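Local coordinates for protein rutinosidase (Aspergillus niger, PDB 6I1A) that hydrolyses glycosidic bonds as a secreted family 5 glycoside hydrolase, acting as a rutinosidase and probably also on beta-1,3-glucans of the cell wall, at residues A[67-81]-A[109-123]. Residues are numbered along the deposited sequence; the frame is centred on the assembly and turned at random.
Sequences LEHRYATLITKADID and YSGNQTAYLKEIADY. Unlike the reference sequence in segment 67-81: Leu74 (reference Trp). With NAG (2-acetamido-2-deoxy-beta-D-glucopyranose), chain C; EDO (1,2-ethanediol), chain N.
Glu68 reaches from helix 63-73 to the turn that opens helix 113-128. From CB, which only starts the chain off, a bend at chi2 (-70°) carries the carboxylate to that turn. CG lies 3.3 Å from Tyr109 OH, and CD sits between that hydroxyl and Asn112 N. OE2 accepts two bonds: Tyr109 OH donates to the anti lone pair at 2.6 Å, while Asn112 N donates to the syn lone pair with an N-H...O angle of 162°. OE1 meets the edge of the Tyr116 ring and accepts from a water that also links to Tyr116 OH and, weakly, to ND2 of Asn112, which bears an N-linked glycan. A carboxylate suits this place because both oxygens must accept. The Tyr116 ring lies flat against the backbone of Tyr71 and Ala72, where the small Ala72 CB admits its hydroxyl end.

Both segments belong to the TIM-barrel domain of family 5; helices 77-85 and 113-128 pack side by side outside the barrel against strand 90-95, Ile80 on Leu91 and Leu117 on Ile93. Branched Ile80 and Ile120 fill the buried side of this pair, CD1 of Ile80 touching CG2 of Ile120 at 3.7 Å. Nearer solvent, lysine's long methylene chain lets Lys77 CG make a CH-pi contact over one face of Tyr123 while its ammonium end stays near Glu119. Tyrosine adds to that flat face a hydroxyl, which donates to the syn lone pair of Asp81 OD1 (2.6 Å), an oxygen also hydrogen-bonded to Tyr128 OH.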
# COMPACT_ATOMS: atom_id res chain seq x y z
N LEU A 67 -18.45 -33.83 -5.30
CA LEU A 67 -17.12 -33.28 -5.70
C LEU A 67 -16.50 -34.13 -6.80
O LEU A 67 -15.87 -33.57 -7.72
CB LEU A 67 -16.23 -33.13 -4.46
CG LEU A 67 -16.71 -32.04 -3.52
CD1 LEU A 67 -15.82 -31.95 -2.29
CD2 LEU A 67 -16.74 -30.68 -4.23
N GLU A 68 -16.57 -35.47 -6.72
CA GLU A 68 -15.98 -36.33 -7.75
C GLU A 68 -16.58 -35.98 -9.11
O GLU A 68 -15.88 -35.99 -10.14
CB GLU A 68 -16.26 -37.80 -7.45
CG GLU A 68 -15.44 -38.35 -6.28
CD GLU A 68 -13.94 -38.54 -6.48
OE1 GLU A 68 -13.49 -38.47 -7.62
OE2 GLU A 68 -13.22 -38.78 -5.47
N HIS A 69 -17.88 -35.68 -9.14
CA HIS A 69 -18.52 -35.31 -10.42
C HIS A 69 -17.89 -34.01 -10.95
O HIS A 69 -17.57 -33.92 -12.15
CB HIS A 69 -20.04 -35.18 -10.25
CG HIS A 69 -20.70 -34.72 -11.50
ND1 HIS A 69 -20.88 -35.56 -12.57
CD2 HIS A 69 -21.11 -33.49 -11.88
CE1 HIS A 69 -21.48 -34.89 -13.55
NE2 HIS A 69 -21.62 -33.63 -13.17
N ARG A 70 -17.70 -33.02 -10.09
CA ARG A 70 -17.05 -31.76 -10.50
C ARG A 70 -15.62 -32.03 -10.96
O ARG A 70 -15.17 -31.43 -11.97
CB ARG A 70 -17.10 -30.76 -9.36
CG ARG A 70 -16.55 -29.37 -9.73
CD ARG A 70 -16.90 -28.32 -8.72
NE ARG A 70 -16.35 -27.01 -8.99
CZ ARG A 70 -16.90 -26.06 -9.76
NH1 ARG A 70 -18.05 -26.33 -10.39
NH2 ARG A 70 -16.31 -24.90 -9.93
N TYR A 71 -14.85 -32.82 -10.20
CA TYR A 71 -13.47 -33.16 -10.63
C TYR A 71 -13.45 -33.72 -12.06
O TYR A 71 -12.60 -33.42 -12.90
CB TYR A 71 -12.77 -34.16 -9.70
CG TYR A 71 -12.76 -33.79 -8.23
CD1 TYR A 71 -12.73 -32.46 -7.81
CD2 TYR A 71 -12.60 -34.75 -7.26
CE1 TYR A 71 -12.75 -32.09 -6.49
CE2 TYR A 71 -12.54 -34.41 -5.93
CZ TYR A 71 -12.57 -33.08 -5.52
OH TYR A 71 -12.53 -32.75 -4.19
N ALA A 72 -14.39 -34.63 -12.33
CA ALA A 72 -14.44 -35.31 -13.63
C ALA A 72 -14.93 -34.41 -14.75
O ALA A 72 -14.58 -34.73 -15.91
CB ALA A 72 -15.36 -36.51 -13.44
N THR A 73 -15.66 -33.35 -14.49
CA THR A 73 -16.34 -32.59 -15.56
C THR A 73 -15.90 -31.15 -15.72
O THR A 73 -16.00 -30.65 -16.84
CB THR A 73 -17.84 -32.64 -15.34
OG1 THR A 73 -18.17 -32.04 -14.10
CG2 THR A 73 -18.38 -34.05 -15.48
N LEU A 74 -15.41 -30.47 -14.70
CA LEU A 74 -15.18 -29.00 -14.84
C LEU A 74 -14.01 -28.72 -15.77
O LEU A 74 -14.09 -27.81 -16.61
CB LEU A 74 -14.91 -28.38 -13.47
CG LEU A 74 -14.75 -26.85 -13.49
CD1 LEU A 74 -16.09 -26.12 -13.67
CD2 LEU A 74 -14.09 -26.33 -12.23
N ILE A 75 -12.89 -29.43 -15.58
CA ILE A 75 -11.66 -29.27 -16.41
C ILE A 75 -11.41 -30.56 -17.14
O ILE A 75 -11.22 -31.61 -16.51
CB ILE A 75 -10.42 -28.83 -15.61
CG1 ILE A 75 -10.68 -27.51 -14.90
CG2 ILE A 75 -9.17 -28.82 -16.48
CD1 ILE A 75 -10.87 -26.30 -15.78
N THR A 76 -11.42 -30.52 -18.48
CA THR A 76 -11.19 -31.71 -19.30
C THR A 76 -10.09 -31.44 -20.31
O THR A 76 -9.54 -30.35 -20.40
CB THR A 76 -12.49 -32.14 -19.99
OG1 THR A 76 -12.73 -31.14 -20.98
CG2 THR A 76 -13.65 -32.28 -19.03
N LYS A 77 -9.74 -32.44 -21.09
CA LYS A 77 -8.74 -32.27 -22.16
C LYS A 77 -9.16 -31.16 -23.12
O LYS A 77 -8.27 -30.45 -23.62
CB LYS A 77 -8.55 -33.60 -22.86
CG LYS A 77 -7.83 -34.62 -22.02
CD LYS A 77 -7.82 -35.94 -22.71
CE LYS A 77 -7.22 -37.00 -21.84
NZ LYS A 77 -7.16 -38.24 -22.63
N ALA A 78 -10.46 -31.00 -23.38
CA ALA A 78 -10.98 -29.92 -24.24
C ALA A 78 -10.53 -28.55 -23.69
O ALA A 78 -10.18 -27.69 -24.53
CB ALA A 78 -12.50 -29.99 -24.33
N ASP A 79 -10.59 -28.37 -22.36
CA ASP A 79 -10.11 -27.11 -21.75
C ASP A 79 -8.63 -26.92 -22.04
O ASP A 79 -8.16 -25.79 -22.42
CB ASP A 79 -10.41 -27.04 -20.26
CG ASP A 79 -11.89 -27.04 -20.01
OD1 ASP A 79 -12.55 -26.02 -20.34
OD2 ASP A 79 -12.42 -28.07 -19.55
N ILE A 80 -7.81 -27.95 -21.90
CA ILE A 80 -6.37 -27.84 -22.18
C ILE A 80 -6.13 -27.46 -23.64
O ILE A 80 -5.29 -26.64 -23.94
CB ILE A 80 -5.62 -29.13 -21.80
CG1 ILE A 80 -5.96 -29.53 -20.35
CG2 ILE A 80 -4.12 -29.00 -22.04
CD1 ILE A 80 -5.87 -28.42 -19.32
N ASP A 81 -6.87 -28.08 -24.58
CA ASP A 81 -6.74 -27.69 -26.00
C ASP A 81 -7.10 -26.23 -26.23
O ASP A 81 -6.36 -25.54 -26.96
CB ASP A 81 -7.62 -28.60 -26.86
CG ASP A 81 -7.18 -30.05 -26.89
OD1 ASP A 81 -5.97 -30.34 -26.72
OD2 ASP A 81 -8.06 -30.91 -27.14
N TYR A 109 -12.79 -33.21 1.75
CA TYR A 109 -12.95 -34.52 1.11
C TYR A 109 -11.61 -35.01 0.55
O TYR A 109 -10.91 -34.30 -0.18
CB TYR A 109 -13.97 -34.42 -0.03
CG TYR A 109 -14.10 -35.66 -0.86
CD1 TYR A 109 -14.60 -36.84 -0.29
CD2 TYR A 109 -13.75 -35.67 -2.19
CE1 TYR A 109 -14.71 -37.98 -1.05
CE2 TYR A 109 -13.89 -36.81 -2.97
CZ TYR A 109 -14.38 -37.96 -2.39
OH TYR A 109 -14.47 -39.09 -3.17
N SER A 110 -11.26 -36.28 0.88
CA SER A 110 -10.14 -37.02 0.31
C SER A 110 -10.68 -38.07 -0.68
O SER A 110 -11.36 -39.03 -0.21
CB SER A 110 -9.33 -37.72 1.37
OG SER A 110 -8.61 -36.81 2.18
N GLY A 111 -10.42 -37.91 -1.96
CA GLY A 111 -10.89 -38.86 -2.99
C GLY A 111 -9.90 -39.05 -4.09
O GLY A 111 -8.71 -39.17 -3.82
N ASN A 112 -10.36 -38.98 -5.33
CA ASN A 112 -9.54 -39.26 -6.53
C ASN A 112 -8.98 -37.98 -7.16
O ASN A 112 -8.63 -38.02 -8.36
CB ASN A 112 -10.35 -40.05 -7.57
CG ASN A 112 -10.44 -41.52 -7.28
OD1 ASN A 112 -9.59 -42.07 -6.59
ND2 ASN A 112 -11.50 -42.14 -7.73
N GLN A 113 -8.85 -36.89 -6.38
CA GLN A 113 -8.27 -35.65 -6.96
C GLN A 113 -7.00 -35.93 -7.74
O GLN A 113 -6.83 -35.36 -8.84
CB GLN A 113 -7.98 -34.66 -5.84
CG GLN A 113 -9.20 -34.10 -5.16
CD GLN A 113 -9.53 -34.76 -3.84
OE1 GLN A 113 -9.42 -35.98 -3.74
NE2 GLN A 113 -9.86 -33.97 -2.81
N THR A 114 -6.02 -36.66 -7.21
CA THR A 114 -4.69 -36.76 -7.86
C THR A 114 -4.81 -37.61 -9.15
O THR A 114 -3.95 -37.48 -10.01
CB THR A 114 -3.61 -37.30 -6.91
OG1 THR A 114 -3.99 -38.61 -6.48
CG2 THR A 114 -3.36 -36.36 -5.75
N ALA A 115 -5.81 -38.47 -9.26
CA ALA A 115 -6.02 -39.21 -10.51
C ALA A 115 -6.45 -38.23 -11.61
O ALA A 115 -5.96 -38.32 -12.75
CB ALA A 115 -7.07 -40.28 -10.34
N TYR A 116 -7.34 -37.31 -11.29
CA TYR A 116 -7.76 -36.29 -12.28
C TYR A 116 -6.62 -35.35 -12.60
O TYR A 116 -6.44 -34.93 -13.75
CB TYR A 116 -9.02 -35.58 -11.79
CG TYR A 116 -10.24 -36.45 -11.74
CD1 TYR A 116 -10.82 -36.90 -12.92
CD2 TYR A 116 -10.77 -36.85 -10.54
CE1 TYR A 116 -11.92 -37.74 -12.89
CE2 TYR A 116 -11.88 -37.69 -10.50
CZ TYR A 116 -12.45 -38.14 -11.68
OH TYR A 116 -13.53 -38.99 -11.69
N LEU A 117 -5.85 -34.97 -11.57
CA LEU A 117 -4.68 -34.11 -11.76
C LEU A 117 -3.71 -34.80 -12.74
O LEU A 117 -3.20 -34.16 -13.69
CB LEU A 117 -4.02 -33.85 -10.39
CG LEU A 117 -3.14 -32.59 -10.41
CD1 LEU A 117 -2.84 -32.14 -8.96
CD2 LEU A 117 -1.87 -32.82 -11.16
N LYS A 118 -3.41 -36.07 -12.53
CA LYS A 118 -2.51 -36.81 -13.42
C LYS A 118 -3.06 -36.91 -14.87
O LYS A 118 -2.27 -36.69 -15.80
CB LYS A 118 -2.34 -38.19 -12.84
CG LYS A 118 -1.41 -39.02 -13.73
CD LYS A 118 -0.99 -40.37 -13.13
CE LYS A 118 -0.23 -41.19 -14.14
NZ LYS A 118 0.98 -40.51 -14.65
N GLU A 119 -4.36 -37.15 -15.02
CA GLU A 119 -4.93 -37.26 -16.42
C GLU A 119 -4.71 -35.94 -17.17
O GLU A 119 -4.21 -35.92 -18.33
CB GLU A 119 -6.41 -37.60 -16.38
CG GLU A 119 -6.87 -37.92 -17.79
CD GLU A 119 -8.32 -37.67 -18.14
OE1 GLU A 119 -8.72 -36.48 -18.17
OE2 GLU A 119 -9.01 -38.67 -18.46
N ILE A 120 -5.02 -34.83 -16.48
CA ILE A 120 -4.90 -33.51 -17.16
C ILE A 120 -3.44 -33.12 -17.33
O ILE A 120 -3.04 -32.60 -18.39
CB ILE A 120 -5.68 -32.45 -16.35
CG1 ILE A 120 -7.19 -32.75 -16.40
CG2 ILE A 120 -5.30 -31.04 -16.81
CD1 ILE A 120 -7.83 -32.84 -17.78
N ALA A 121 -2.59 -33.26 -16.30
CA ALA A 121 -1.18 -32.89 -16.39
C ALA A 121 -0.49 -33.72 -17.48
O ALA A 121 0.29 -33.15 -18.30
CB ALA A 121 -0.52 -33.07 -15.02
N ASP A 122 -0.73 -35.03 -17.48
CA ASP A 122 -0.06 -35.91 -18.48
C ASP A 122 -0.48 -35.47 -19.89
O ASP A 122 0.40 -35.44 -20.76
CB ASP A 122 -0.45 -37.36 -18.30
CG ASP A 122 0.21 -38.07 -17.12
OD1 ASP A 122 0.92 -37.40 -16.38
OD2 ASP A 122 -0.16 -39.22 -16.86
N TYR A 123 -1.75 -35.12 -20.07
CA TYR A 123 -2.25 -34.70 -21.41
C TYR A 123 -1.54 -33.42 -21.82
O TYR A 123 -1.06 -33.23 -22.97
CB TYR A 123 -3.76 -34.55 -21.40
CG TYR A 123 -4.27 -34.10 -22.75
CD1 TYR A 123 -4.35 -35.00 -23.81
CD2 TYR A 123 -4.62 -32.79 -23.01
CE1 TYR A 123 -4.77 -34.58 -25.08
CE2 TYR A 123 -5.07 -32.36 -24.24
CZ TYR A 123 -5.12 -33.27 -25.29
OH TYR A 123 -5.59 -32.88 -26.53
C1 NAG C . -11.57 -43.55 -7.52
C2 NAG C . -13.01 -43.91 -7.26
C3 NAG C . -13.13 -45.46 -7.39
C4 NAG C . -12.52 -46.03 -8.67
C5 NAG C . -11.06 -45.56 -8.85
C6 NAG C . -10.37 -46.13 -10.11
C7 NAG C . -14.27 -42.87 -5.45
C8 NAG C . -14.33 -42.68 -3.96
N2 NAG C . -13.26 -43.58 -5.88
O3 NAG C . -14.50 -45.82 -7.30
O4 NAG C . -12.51 -47.46 -8.55
O5 NAG C . -11.11 -44.11 -8.80
O6 NAG C . -11.11 -45.75 -11.28
O7 NAG C . -15.07 -42.44 -6.24
C1 EDO N . -6.50 -38.85 -1.05
O1 EDO N . -7.62 -39.70 -1.21
C2 EDO N . -5.79 -39.01 0.20
O2 EDO N . -5.15 -40.26 0.19
O HOH W 1 -13.84 -40.45 -9.35
O HOH W 2 -10.64 -35.15 -19.70